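Local coordinates for uncharacterized protein (Pseudomonas fluorescens, PDB 5V00), which is a bicupin of unknown molecular function, HutD, involved in histidine utilization, at residues V13-D18 and H163-Q168; I70-G75 and L90-P95; F148-E153 and T181-L186; V154-E159 and L176-T181. All blocks are in the same frame, centred on the assembly; numbering follows the deposited sequence.

Contact 1 (V13-D18 and H163-Q168); sequences VWRAVD and HHDCLQ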
loop_
_atom_site.group_PDB
_atom_site.type_symbol
_atom_site.label_atom_id
_atom_site.label_comp_id
_atom_site.label_asym_id
_atom_site.label_seq_id
_atom_site.Cartn_x
_atom_site.Cartn_y
_atom_site.Cartn_z
ATOM N N VAL B 13 1.595 2.368 -7.558
ATOM C CA VAL B 13 1.515 3.794 -7.327
ATOM C C VAL B 13 0.681 3.978 -6.037
ATOM O O VAL B 13 -0.466 3.488 -5.943
ATOM C CB VAL B 13 0.925 4.609 -8.483
ATOM C CG1 VAL B 13 0.864 6.088 -8.157
ATOM C CG2 VAL B 13 1.689 4.326 -9.778
ATOM N N TRP B 14 1.278 4.605 -5.010
ATOM C CA TRP B 14 0.627 4.888 -3.728
ATOM C C TRP B 14 0.142 6.334 -3.877
ATOM O O TRP B 14 0.979 7.300 -4.049
ATOM C CB TRP B 14 1.616 4.731 -2.567
ATOM C CG TRP B 14 2.390 3.460 -2.546
ATOM C CD1 TRP B 14 3.722 3.250 -2.765
ATOM C CD2 TRP B 14 1.821 2.177 -2.425
ATOM N NE1 TRP B 14 4.032 1.926 -2.693
ATOM C CE2 TRP B 14 2.862 1.233 -2.527
ATOM C CE3 TRP B 14 0.508 1.729 -2.340
ATOM C CZ2 TRP B 14 2.648 -0.134 -2.501
ATOM C CZ3 TRP B 14 0.289 0.343 -2.307
ATOM C CH2 TRP B 14 1.376 -0.570 -2.389
ATOM N N ARG B 15 -1.166 6.559 -3.836
ATOM C CA ARG B 15 -1.679 7.898 -3.951
ATOM C C ARG B 15 -1.890 8.501 -2.562
ATOM O O ARG B 15 -2.445 7.880 -1.645
ATOM C CB ARG B 15 -2.956 8.017 -4.758
ATOM C CG ARG B 15 -2.888 7.508 -6.176
ATOM C CD ARG B 15 -1.999 8.470 -7.037
ATOM N NE ARG B 15 -1.992 8.003 -8.369
ATOM C CZ ARG B 15 -1.357 8.625 -9.384
ATOM N NH1 ARG B 15 -0.747 9.782 -9.118
ATOM N NH2 ARG B 15 -1.296 8.083 -10.552
ATOM N N ALA B 16 -1.470 9.730 -2.391
ATOM C CA ALA B 16 -1.479 10.319 -1.057
ATOM C C ALA B 16 -2.925 10.498 -0.520
ATOM O O ALA B 16 -3.173 10.503 0.709
ATOM C CB ALA B 16 -0.771 11.701 -1.058
ATOM N N VAL B 17 -3.836 10.669 -1.417
ATOM C CA VAL B 17 -5.275 10.735 -0.979
ATOM C C VAL B 17 -5.723 9.477 -0.269
ATOM O O VAL B 17 -6.640 9.579 0.607
ATOM C CB VAL B 17 -6.273 11.186 -2.062
ATOM C CG1 VAL B 17 -5.985 12.545 -2.533
ATOM C CG2 VAL B 17 -6.314 10.311 -3.211
ATOM N N ASP B 18 -5.077 8.338 -0.489
ATOM C CA ASP B 18 -5.363 7.099 0.214
ATOM C C ASP B 18 -4.635 6.859 1.492
ATOM O O ASP B 18 -4.871 5.859 2.200
ATOM C CB ASP B 18 -5.155 5.917 -0.741
ATOM C CG ASP B 18 -6.016 6.042 -1.990
ATOM O OD1 ASP B 18 -7.249 6.364 -1.906
ATOM O OD2 ASP B 18 -5.520 5.787 -3.134
ATOM N N HIS B 163 1.520 15.741 -5.697
ATOM C CA HIS B 163 2.196 15.992 -4.428
ATOM C C HIS B 163 2.050 14.856 -3.445
ATOM O O HIS B 163 0.913 14.456 -3.111
ATOM C CB HIS B 163 1.711 17.291 -3.706
ATOM C CG HIS B 163 2.337 18.527 -4.209
ATOM N ND1 HIS B 163 3.469 19.062 -3.631
ATOM C CD2 HIS B 163 2.027 19.324 -5.259
ATOM C CE1 HIS B 163 3.797 20.170 -4.289
ATOM N NE2 HIS B 163 2.973 20.325 -5.303
ATOM N N HIS B 164 3.146 14.253 -3.058
ATOM C CA HIS B 164 3.267 13.207 -2.040
ATOM C C HIS B 164 2.760 11.843 -2.470
ATOM O O HIS B 164 2.781 10.924 -1.668
ATOM C CB HIS B 164 2.659 13.579 -0.707
ATOM C CG HIS B 164 3.128 14.912 -0.220
ATOM N ND1 HIS B 164 2.487 15.582 0.815
ATOM C CD2 HIS B 164 4.178 15.684 -0.602
ATOM C CE1 HIS B 164 3.147 16.713 1.052
ATOM N NE2 HIS B 164 4.178 16.806 0.215
ATOM N N ASP B 165 2.497 11.708 -3.772
ATOM C CA ASP B 165 2.258 10.394 -4.354
ATOM C C ASP B 165 3.622 9.689 -4.496
ATOM O O ASP B 165 4.674 10.383 -4.590
ATOM C CB ASP B 165 1.598 10.515 -5.736
ATOM C CG ASP B 165 0.178 11.067 -5.726
ATOM O OD1 ASP B 165 -0.505 11.052 -4.657
ATOM O OD2 ASP B 165 -0.266 11.504 -6.814
ATOM N N CYS B 166 3.638 8.361 -4.474
ATOM C CA CYS B 166 4.891 7.592 -4.530
ATOM C C CYS B 166 4.784 6.397 -5.448
ATOM O O CYS B 166 3.868 5.620 -5.296
ATOM C CB CYS B 166 5.184 7.084 -3.109
ATOM S SG CYS B 166 6.741 6.263 -2.850
ATOM N N LEU B 167 5.714 6.252 -6.398
ATOM C CA LEU B 167 5.808 5.100 -7.242
ATOM C C LEU B 167 6.782 4.141 -6.633
ATOM O O LEU B 167 7.804 4.548 -6.026
ATOM C CB LEU B 167 6.275 5.540 -8.611
ATOM C CG LEU B 167 6.369 4.418 -9.621
ATOM C CD1 LEU B 167 5.844 4.821 -10.973
ATOM C CD2 LEU B 167 7.763 3.851 -9.701
ATOM N N GLN B 168 6.473 2.844 -6.687
ATOM C CA GLN B 168 7.318 1.778 -6.171
ATOM C C GLN B 168 7.515 0.691 -7.228
ATOM O O GLN B 168 6.535 0.199 -7.804
ATOM C CB GLN B 168 6.725 1.139 -4.953
ATOM C CG GLN B 168 7.505 -0.015 -4.364
ATOM C CD GLN B 168 7.020 -0.449 -2.963
ATOM O OE1 GLN B 168 6.280 0.262 -2.298
ATOM N NE2 GLN B 168 7.602 -1.534 -2.466
HETATM O O HOH W 1 -3.134 11.645 -4.183
#
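Val-13 sets CG2 loosely against CD1 of Leu-167, the non-hydrogen-bonded antiparallel pair at this edge of the sheet. Trp-14 follows as the hydrogen-bonded pair of Cys-166: its N donates to Cys-166 O at 2.8 Å and its O accepts from Cys-166 N. At the indole rim, NE1 reaches Gln-168 OE1 (2.8 Å) near the ring plane, with the amide turned 62° from the ring; Thr-35 also bonds this OE1. Arg-15 bends at chi2 (-70°), which brings NH1 back to Asp-165 OD2 in a 2.9 Å salt bridge. OD2 lies in the guanidinium plane, whereas NH1 comes from above the carboxylate plane; NH1 also bonds Lys-160 O, and NE bonds Ala-38 O of the second subunit. Ala-16 donates its N to Asp-165 OD1 (2.8 Å), almost straight at 174°, and water 1 links OD1 to Val-17 N. An asparagine in place of Asp-165 would probably leave Arg-15 without its countercharge here and weaken the hold on the turn at Ala-16. With Asp-165 holding the chain just past it, the antiparallel pairing of edge strand 10-14 with strand 166-170 joins the N-terminal strand to the sheet built mainly from the C-terminal half of the bicupin.

Contact 2 (I70-G75 and L90-P95); sequences ITVIQG and LLPLQP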
loop_
_atom_site.group_PDB
_atom_site.type_symbol
_atom_site.label_atom_id
_atom_site.label_comp_id
_atom_site.label_asym_id
_atom_site.label_seq_id
_atom_site.Cartn_x
_atom_site.Cartn_y
_atom_site.Cartn_z
ATOM N N ILE B 70 15.489 11.766 7.373
ATOM C CA ILE B 70 14.269 12.544 7.374
ATOM C C ILE B 70 14.456 13.842 6.569
ATOM O O ILE B 70 15.570 14.316 6.416
ATOM C CB ILE B 70 13.755 12.869 8.811
ATOM C CG1 ILE B 70 14.603 13.924 9.485
ATOM C CG2 ILE B 70 13.707 11.598 9.688
ATOM C CD1 ILE B 70 14.086 14.282 10.851
ATOM N N THR B 71 13.377 14.353 6.000
ATOM C CA THR B 71 13.399 15.537 5.204
ATOM C C THR B 71 12.179 16.377 5.419
ATOM O O THR B 71 11.036 15.913 5.278
ATOM C CB THR B 71 13.486 15.243 3.703
ATOM O OG1 THR B 71 14.508 14.320 3.434
ATOM C CG2 THR B 71 13.739 16.501 2.916
ATOM N N VAL B 72 12.318 17.662 5.760
ATOM C CA VAL B 72 11.147 18.533 5.831
ATOM C C VAL B 72 10.519 18.719 4.475
ATOM O O VAL B 72 11.218 19.055 3.527
ATOM C CB VAL B 72 11.503 19.961 6.393
ATOM C CG1 VAL B 72 10.347 20.926 6.235
ATOM C CG2 VAL B 72 11.987 19.804 7.839
ATOM N N ILE B 73 9.217 18.455 4.358
ATOM C CA ILE B 73 8.506 18.628 3.119
ATOM C C ILE B 73 7.352 19.635 3.126
ATOM O O ILE B 73 6.880 20.056 2.047
ATOM C CB ILE B 73 8.015 17.299 2.461
ATOM C CG1 ILE B 73 6.980 16.636 3.366
ATOM C CG2 ILE B 73 9.183 16.371 2.186
ATOM C CD1 ILE B 73 6.349 15.393 2.820
ATOM N N GLN B 74 6.936 20.064 4.304
ATOM C CA GLN B 74 5.987 21.146 4.382
ATOM C C GLN B 74 6.284 21.914 5.654
ATOM O O GLN B 74 6.668 21.340 6.680
ATOM C CB GLN B 74 4.555 20.598 4.486
ATOM C CG GLN B 74 3.471 21.598 4.167
ATOM C CD GLN B 74 2.125 20.856 4.031
ATOM O OE1 GLN B 74 1.946 20.019 3.130
ATOM N NE2 GLN B 74 1.257 21.058 4.988
ATOM N N GLY B 75 6.052 23.205 5.531
ATOM C CA GLY B 75 6.447 24.134 6.588
ATOM C C GLY B 75 7.862 24.647 6.363
ATOM O O GLY B 75 8.589 24.224 5.498
ATOM N N LEU B 90 16.867 22.211 10.106
ATOM C CA LEU B 90 16.384 21.483 8.904
ATOM C C LEU B 90 15.525 22.343 8.119
ATOM O O LEU B 90 14.394 22.716 8.517
ATOM C CB LEU B 90 15.675 20.158 9.343
ATOM C CG LEU B 90 16.630 19.034 9.700
ATOM C CD1 LEU B 90 17.504 19.212 10.861
ATOM C CD2 LEU B 90 15.802 17.788 9.992
ATOM N N LEU B 91 15.989 22.697 6.928
ATOM C CA LEU B 91 15.246 23.486 5.995
ATOM C C LEU B 91 14.464 22.578 5.019
ATOM O O LEU B 91 14.816 21.383 4.911
ATOM C CB LEU B 91 16.207 24.363 5.169
ATOM C CG LEU B 91 16.736 25.631 5.923
ATOM C CD1 LEU B 91 17.806 26.285 5.069
ATOM C CD2 LEU B 91 15.675 26.658 6.144
ATOM N N PRO B 92 13.503 23.139 4.354
ATOM C CA PRO B 92 12.746 22.288 3.410
ATOM C C PRO B 92 13.595 21.595 2.407
ATOM O O PRO B 92 14.484 22.221 1.788
ATOM C CB PRO B 92 11.807 23.283 2.734
ATOM C CG PRO B 92 11.563 24.347 3.783
ATOM C CD PRO B 92 12.904 24.475 4.441
ATOM N N LEU B 93 13.366 20.296 2.221
ATOM C CA LEU B 93 14.030 19.466 1.216
ATOM C C LEU B 93 15.464 19.198 1.458
ATOM O O LEU B 93 16.184 18.733 0.567
ATOM C CB LEU B 93 13.758 19.901 -0.228
ATOM C CG LEU B 93 12.258 20.110 -0.563
ATOM C CD1 LEU B 93 11.991 20.498 -2.027
ATOM C CD2 LEU B 93 11.363 18.886 -0.270
ATOM N N GLN B 94 15.938 19.436 2.704
ATOM C CA GLN B 94 17.313 19.112 3.044
ATOM C C GLN B 94 17.376 17.827 3.852
ATOM O O GLN B 94 16.936 17.761 5.029
ATOM C CB GLN B 94 17.909 20.266 3.892
ATOM C CG GLN B 94 17.828 21.572 3.183
ATOM C CD GLN B 94 18.288 21.529 1.753
ATOM O OE1 GLN B 94 19.452 21.200 1.486
ATOM N NE2 GLN B 94 17.395 21.881 0.825
ATOM N N PRO B 95 17.806 16.705 3.209
ATOM C CA PRO B 95 17.785 15.476 3.941
ATOM C C PRO B 95 18.756 15.417 5.120
ATOM O O PRO B 95 19.818 16.031 5.069
ATOM C CB PRO B 95 18.151 14.427 2.865
ATOM C CG PRO B 95 19.030 15.195 1.981
ATOM C CD PRO B 95 18.448 16.561 1.895
HETATM O O HOH W 2 14.756 18.950 6.169
#
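Val-72 O accepts a 2.8 Å hydrogen bond from Leu-93 N, the one direct backbone bond between strand 67-74 and the type II turn Leu-91 to Gln-94, while water 2 bridges Val-72 N to Leu-91 O and Gln-94 O. Val-72 directs its side chain at the turn: CG2 meets Leu-90 CB at 4.0 Å, and CG1, anti to the backbone N (chi1 170°), lies over Pro-92 CA. Earlier in the strand, Ile-70 CD1 touches Leu-90 CD2 (4.0 Å), the two chains crossing at about a right angle. Thr-71 uses both branches. Its methyl CG2 presses on Leu-93 CA at 3.4 Å, tighter than ordinary van der Waals contact, and OG1 lies alongside Pro-95, 3.7 Å from CB, while bonded to Trp-131 NE1. A valine in place of Thr-71 would probably leave the Trp-131 indole N-H without this acceptor. Ile-73 points away at its base, yet its CG2 still meets Leu-93 CD2 at 4.1 Å, again nearly at a right angle. Farther on, Pro-92 CG abuts Gly-75 O at 3.4 Å. Within the turn, Gln-94 folds back so that NE2 bonds Pro-92 O (3.1 Å). Ile-73 and Gln-74 form a classic beta bulge opposite Arg-114 of strand 113-120, which flanks strand 67-74. Beyond the turn, Ile-70 pairs with Phe-96 of strand 96-99, Leu-90 packs on Met-78 and Leu-80 of strand 78-82, and Leu-93 and Pro-95 rest on Trp-131 of strand 125-132.

Contact 3 (F148-E153 and T181-L186); sequences FSVADE and TGRCCL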
loop_
_atom_site.group_PDB
_atom_site.type_symbol
_atom_site.label_atom_id
_atom_site.label_comp_id
_atom_site.label_asym_id
_atom_site.label_seq_id
_atom_site.Cartn_x
_atom_site.Cartn_y
_atom_site.Cartn_z
ATOM N N PHE B 148 9.253 9.474 -4.730
ATOM C CA PHE B 148 8.293 10.246 -3.922
ATOM C C PHE B 148 8.251 11.673 -4.418
ATOM O O PHE B 148 9.269 12.377 -4.397
ATOM C CB PHE B 148 8.741 10.242 -2.457
ATOM C CG PHE B 148 7.883 11.064 -1.535
ATOM C CD1 PHE B 148 6.656 10.578 -1.104
ATOM C CD2 PHE B 148 8.314 12.303 -1.076
ATOM C CE1 PHE B 148 5.844 11.328 -0.298
ATOM C CE2 PHE B 148 7.506 13.095 -0.319
ATOM C CZ PHE B 148 6.291 12.587 0.168
ATOM N N SER B 149 7.104 12.109 -4.914
ATOM C CA SER B 149 6.907 13.431 -5.503
ATOM C C SER B 149 6.694 14.573 -4.508
ATOM O O SER B 149 5.899 14.397 -3.557
ATOM C CB SER B 149 5.673 13.394 -6.423
ATOM O OG SER B 149 5.367 14.682 -6.887
ATOM N N VAL B 150 7.341 15.722 -4.744
ATOM C CA VAL B 150 6.995 16.935 -4.031
ATOM C C VAL B 150 6.577 18.002 -5.031
ATOM O O VAL B 150 6.833 19.174 -4.818
ATOM C CB VAL B 150 8.106 17.391 -3.045
ATOM C CG1 VAL B 150 8.312 16.369 -1.921
ATOM C CG2 VAL B 150 9.399 17.659 -3.766
ATOM N N ALA B 151 5.973 17.588 -6.140
ATOM C CA ALA B 151 5.592 18.537 -7.203
ATOM C C ALA B 151 4.238 18.180 -7.735
ATOM O O ALA B 151 3.740 17.043 -7.528
ATOM C CB ALA B 151 6.587 18.534 -8.334
ATOM N N ASP B 152 3.626 19.125 -8.460
ATOM C CA ASP B 152 2.319 18.798 -9.027
ATOM C C ASP B 152 2.336 17.651 -10.021
ATOM O O ASP B 152 1.340 16.938 -10.197
ATOM C CB ASP B 152 1.729 20.019 -9.727
ATOM C CG ASP B 152 1.244 21.078 -8.757
ATOM O OD1 ASP B 152 1.038 20.840 -7.577
ATOM O OD2 ASP B 152 1.048 22.193 -9.231
ATOM N N GLU B 153 3.445 17.493 -10.743
ATOM C CA GLU B 153 3.563 16.417 -11.700
ATOM C C GLU B 153 5.026 15.912 -11.808
ATOM O O GLU B 153 5.902 16.601 -12.319
ATOM C CB GLU B 153 3.093 16.848 -13.078
ATOM C CG GLU B 153 3.024 15.721 -14.054
ATOM C CD GLU B 153 2.438 16.097 -15.407
ATOM O OE1 GLU B 153 3.219 16.392 -16.305
ATOM O OE2 GLU B 153 1.220 16.087 -15.525
ATOM N N THR B 181 11.148 12.918 -14.418
ATOM C CA THR B 181 11.106 14.378 -14.603
ATOM C C THR B 181 10.333 15.004 -13.500
ATOM O O THR B 181 9.170 14.577 -13.216
ATOM C CB THR B 181 10.455 14.745 -15.988
ATOM O OG1 THR B 181 11.262 14.178 -17.048
ATOM C CG2 THR B 181 10.381 16.246 -16.121
ATOM N N GLY B 182 10.964 15.934 -12.802
ATOM C CA GLY B 182 10.370 16.734 -11.712
ATOM C C GLY B 182 10.962 16.575 -10.335
ATOM O O GLY B 182 11.853 15.749 -10.129
ATOM N N ARG B 183 10.483 17.340 -9.379
ATOM C CA ARG B 183 11.093 17.394 -8.082
ATOM C C ARG B 183 10.623 16.237 -7.211
ATOM O O ARG B 183 9.385 16.123 -6.921
ATOM C CB ARG B 183 10.784 18.702 -7.415
ATOM C CG ARG B 183 11.551 18.958 -6.123
ATOM C CD ARG B 183 12.757 19.775 -6.396
ATOM N NE ARG B 183 13.574 20.272 -5.264
ATOM C CZ ARG B 183 14.680 19.637 -4.737
ATOM N NH1 ARG B 183 15.134 18.378 -5.084
ATOM N NH2 ARG B 183 15.346 20.261 -3.758
ATOM N N CYS B 184 11.523 15.391 -6.801
ATOM C CA CYS B 184 11.162 14.171 -6.094
ATOM C C CYS B 184 12.360 13.588 -5.358
ATOM O O CYS B 184 13.511 14.030 -5.536
ATOM C CB CYS B 184 10.622 13.152 -7.104
ATOM S SG CYS B 184 11.842 12.575 -8.330
ATOM N N CYS B 185 12.111 12.584 -4.534
ATOM C CA CYS B 185 13.119 11.842 -3.824
ATOM C C CYS B 185 13.213 10.427 -4.380
ATOM O O CYS B 185 12.175 9.750 -4.594
ATOM C CB CYS B 185 12.838 11.800 -2.313
ATOM S SG CYS B 185 14.184 11.085 -1.331
ATOM N N LEU B 186 14.401 10.020 -4.722
ATOM C CA LEU B 186 14.719 8.690 -5.257
ATOM C C LEU B 186 15.282 7.816 -4.153
ATOM O O LEU B 186 16.312 8.159 -3.563
ATOM C CB LEU B 186 15.762 8.756 -6.394
ATOM C CG LEU B 186 15.398 9.633 -7.582
ATOM C CD1 LEU B 186 16.547 9.630 -8.548
ATOM C CD2 LEU B 186 14.064 9.291 -8.234
HETATM O O HOH W 3 7.418 16.732 -14.513
#
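Thr-181 O and Glu-153 O face each other across the open end of the contact, where water 3 donates to both, at 2.7 Å to Glu-153 O and more weakly to Thr-181 O. Gly-182 comes next; a side chain at this backbone conformation would run into the preceding carbonyl oxygen and sit too close to Glu-153 O, which explains the glycine. Arg-183 holds the loop by both its backbone and its side chain. Its O accepts from Val-150 N at 3.0 Å, the donor tilted 25° from the carbonyl plane, and its aliphatic stem runs beside Val-150, with CG 3.4 Å from CG2. A bend at chi2 (96°) then carries the guanidinium away from the 148-153 segment, to where NH1 bonds Val-132 O. Cys-184 pairs with Ser-149 in the non-hydrogen-bonded manner and brings CB to 3.1 Å from Phe-148 O, a close approach. Across from it, Ser-149 OG accepts from Ala-151 N at 3.1 Å, an ST turn that bends the chain out of the strand. Cys-185 forms the next, hydrogen-bonded pair, with Phe-148: its N and O are both bonded to that residue, each at 2.9 Å, and the CB atoms of the pair meet on the same sheet face. The Phe-148 ring leads off from there to stack with Phe-116. Antiparallel strands 144-149 and 184-191 thus lie side by side in the C-terminal sheet, and both chains turn out of it at the same end, as in the jelly-roll beta-barrel (double-stranded beta-helix) of a cupin domain.

Contact 4 (V154-E159 and L176-T181); sequences VKVLGE and LDISVT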
loop_
_atom_site.group_PDB
_atom_site.type_symbol
_atom_site.label_atom_id
_atom_site.label_comp_id
_atom_site.label_asym_id
_atom_site.label_seq_id
_atom_site.Cartn_x
_atom_site.Cartn_y
_atom_site.Cartn_z
ATOM N N VAL B 154 5.282 14.736 -11.278
ATOM C CA VAL B 154 6.549 14.034 -11.538
ATOM C C VAL B 154 6.205 12.863 -12.482
ATOM O O VAL B 154 5.258 12.047 -12.244
ATOM C CB VAL B 154 7.107 13.513 -10.231
ATOM C CG1 VAL B 154 8.242 12.545 -10.503
ATOM C CG2 VAL B 154 7.542 14.705 -9.369
ATOM N N LYS B 155 6.893 12.815 -13.608
ATOM C CA LYS B 155 6.722 11.757 -14.603
ATOM C C LYS B 155 7.752 10.684 -14.460
ATOM O O LYS B 155 8.943 10.988 -14.428
ATOM C CB LYS B 155 6.842 12.356 -16.016
ATOM C CG LYS B 155 5.782 13.423 -16.343
ATOM C CD LYS B 155 6.027 14.047 -17.720
ATOM C CE LYS B 155 5.242 13.415 -18.798
ATOM N NZ LYS B 155 5.900 13.623 -20.141
ATOM N N VAL B 156 7.314 9.439 -14.384
ATOM C CA VAL B 156 8.202 8.322 -14.181
ATOM C C VAL B 156 7.488 7.048 -14.581
ATOM O O VAL B 156 6.351 6.775 -14.141
ATOM C CB VAL B 156 8.755 8.227 -12.747
ATOM C CG1 VAL B 156 7.628 8.311 -11.706
ATOM C CG2 VAL B 156 9.642 7.007 -12.573
ATOM N N LEU B 157 8.131 6.295 -15.469
ATOM C CA LEU B 157 7.647 4.984 -15.907
ATOM C C LEU B 157 6.226 5.004 -16.415
ATOM O O LEU B 157 5.464 4.097 -16.157
ATOM C CB LEU B 157 7.860 3.958 -14.820
ATOM C CG LEU B 157 9.301 3.550 -14.555
ATOM C CD1 LEU B 157 9.554 2.876 -13.244
ATOM C CD2 LEU B 157 9.870 2.740 -15.735
ATOM N N GLY B 158 5.842 6.053 -17.109
ATOM C CA GLY B 158 4.555 6.211 -17.689
ATOM C C GLY B 158 3.470 6.685 -16.771
ATOM O O GLY B 158 2.326 6.805 -17.207
ATOM N N GLU B 159 3.809 6.983 -15.499
ATOM C CA GLU B 159 2.869 7.447 -14.496
ATOM C C GLU B 159 3.148 8.907 -14.214
ATOM O O GLU B 159 4.247 9.459 -14.534
ATOM C CB GLU B 159 2.987 6.601 -13.253
ATOM C CG GLU B 159 2.763 5.136 -13.435
ATOM C CD GLU B 159 1.378 4.752 -13.972
ATOM O OE1 GLU B 159 0.450 5.531 -13.893
ATOM O OE2 GLU B 159 1.318 3.611 -14.475
ATOM N N LEU B 176 17.628 -1.904 -14.222
ATOM C CA LEU B 176 16.500 -1.072 -14.579
ATOM C C LEU B 176 16.965 0.226 -15.114
ATOM O O LEU B 176 17.887 0.787 -14.573
ATOM C CB LEU B 176 15.714 -0.789 -13.315
ATOM C CG LEU B 176 14.612 -1.716 -12.951
ATOM C CD1 LEU B 176 14.231 -1.356 -11.535
ATOM C CD2 LEU B 176 13.460 -1.411 -13.912
ATOM N N ASP B 177 16.359 0.768 -16.170
ATOM C CA ASP B 177 16.715 2.087 -16.735
ATOM C C ASP B 177 15.559 2.986 -16.565
ATOM O O ASP B 177 14.504 2.752 -17.200
ATOM C CB ASP B 177 16.969 1.868 -18.249
ATOM C CG ASP B 177 17.242 3.101 -19.038
ATOM O OD1 ASP B 177 17.220 4.274 -18.610
ATOM O OD2 ASP B 177 17.546 2.835 -20.240
ATOM N N ILE B 178 15.672 3.950 -15.704
ATOM C CA ILE B 178 14.543 4.742 -15.215
ATOM C C ILE B 178 14.823 6.216 -15.488
ATOM O O ILE B 178 15.805 6.781 -15.066
ATOM C CB ILE B 178 14.244 4.511 -13.698
ATOM C CG1 ILE B 178 13.901 3.043 -13.470
ATOM C CG2 ILE B 178 13.126 5.458 -13.273
ATOM C CD1 ILE B 178 13.763 2.686 -12.008
ATOM N N SER B 179 13.888 6.856 -16.205
ATOM C CA SER B 179 13.915 8.287 -16.371
ATOM C C SER B 179 12.871 8.920 -15.485
ATOM O O SER B 179 11.744 8.393 -15.363
ATOM C CB SER B 179 13.606 8.644 -17.833
ATOM O OG SER B 179 14.649 8.181 -18.755
ATOM N N VAL B 180 13.193 10.068 -14.892
ATOM C CA VAL B 180 12.267 10.772 -14.054
ATOM C C VAL B 180 12.303 12.253 -14.391
ATOM O O VAL B 180 13.372 12.786 -14.646
ATOM C CB VAL B 180 12.631 10.633 -12.563
ATOM C CG1 VAL B 180 11.613 11.290 -11.698
ATOM C CG2 VAL B 180 12.769 9.198 -12.179
ATOM N N THR B 181 11.148 12.918 -14.418
ATOM C CA THR B 181 11.106 14.378 -14.603
ATOM C C THR B 181 10.333 15.004 -13.500
ATOM O O THR B 181 9.170 14.577 -13.216
ATOM C CB THR B 181 10.455 14.745 -15.988
ATOM O OG1 THR B 181 11.262 14.178 -17.048
ATOM C CG2 THR B 181 10.381 16.246 -16.121
HETATM O O HOH W 4 10.625 6.454 -16.878
#
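Val-156 lays CG2 beside Val-180 CG2, 3.8 Å away, the two side chains running side by side in the same direction. The same methyl also meets Ile-178 CG2 at 3.9 Å; chi1 of 50° puts CG1 between the backbone N and carbonyl carbon, leaving CG2 anti to N, where it meets both partners. Val-154 adds to this apolar face, its CG1 reaching Val-180 CG1 at 3.8 Å as the side chains cross at a slant. Val-180 is therefore gripped through both branches, CG1 by Val-154 and CG2 by Val-156. Beyond them, Leu-157 brings CD1 more loosely against Ile-178 CG1. The backbones are joined at Lys-155 and Thr-181, a hydrogen-bonded antiparallel pair in which each N donates to the other's O at 2.9 Å; their CB atoms lie together on the sheet face that does not carry the valines. Past this pair water 4 bridges the strands where they part, accepting from Leu-157 N (2.9 Å) and donating to Ser-179 O (2.7 Å). The chain reverses there through a type I' turn from Val-156 to Glu-159, where Leu-157 and Gly-158 both have positive phi. Val-156 packs on Leu-167 and Leu-157 on Val-169 of strand 166-170, and Ile-178 on Val-145. Two antiparallel sheets facing each other through aliphatic side chains in this way are characteristic of the cupin jelly-roll barrel, here in the C-terminal half of the bicupin.

How the contacts relate
From the N terminus, contact 1 opens first and closes at 163-168, before contacts 4 and 3 close; its long span ties edge strand 10-14 to strand 166-170. Contact 2 lies wholly within that span and closes a short loop between strand 67-74 and the turn before strand 96-99. Contacts 3 and 4 begin later, inside the span of contact 1, and end beyond it, so each crosses it; contact 4 is in turn enclosed by contact 3, and the two share Thr-181. Strands 144-149 and 166-170 are sheet neighbours, joining contacts 1 and 3. His-164 touching Ile-73, and Leu-93 touching Arg-183, bring contact 2 against contacts 1 and 3.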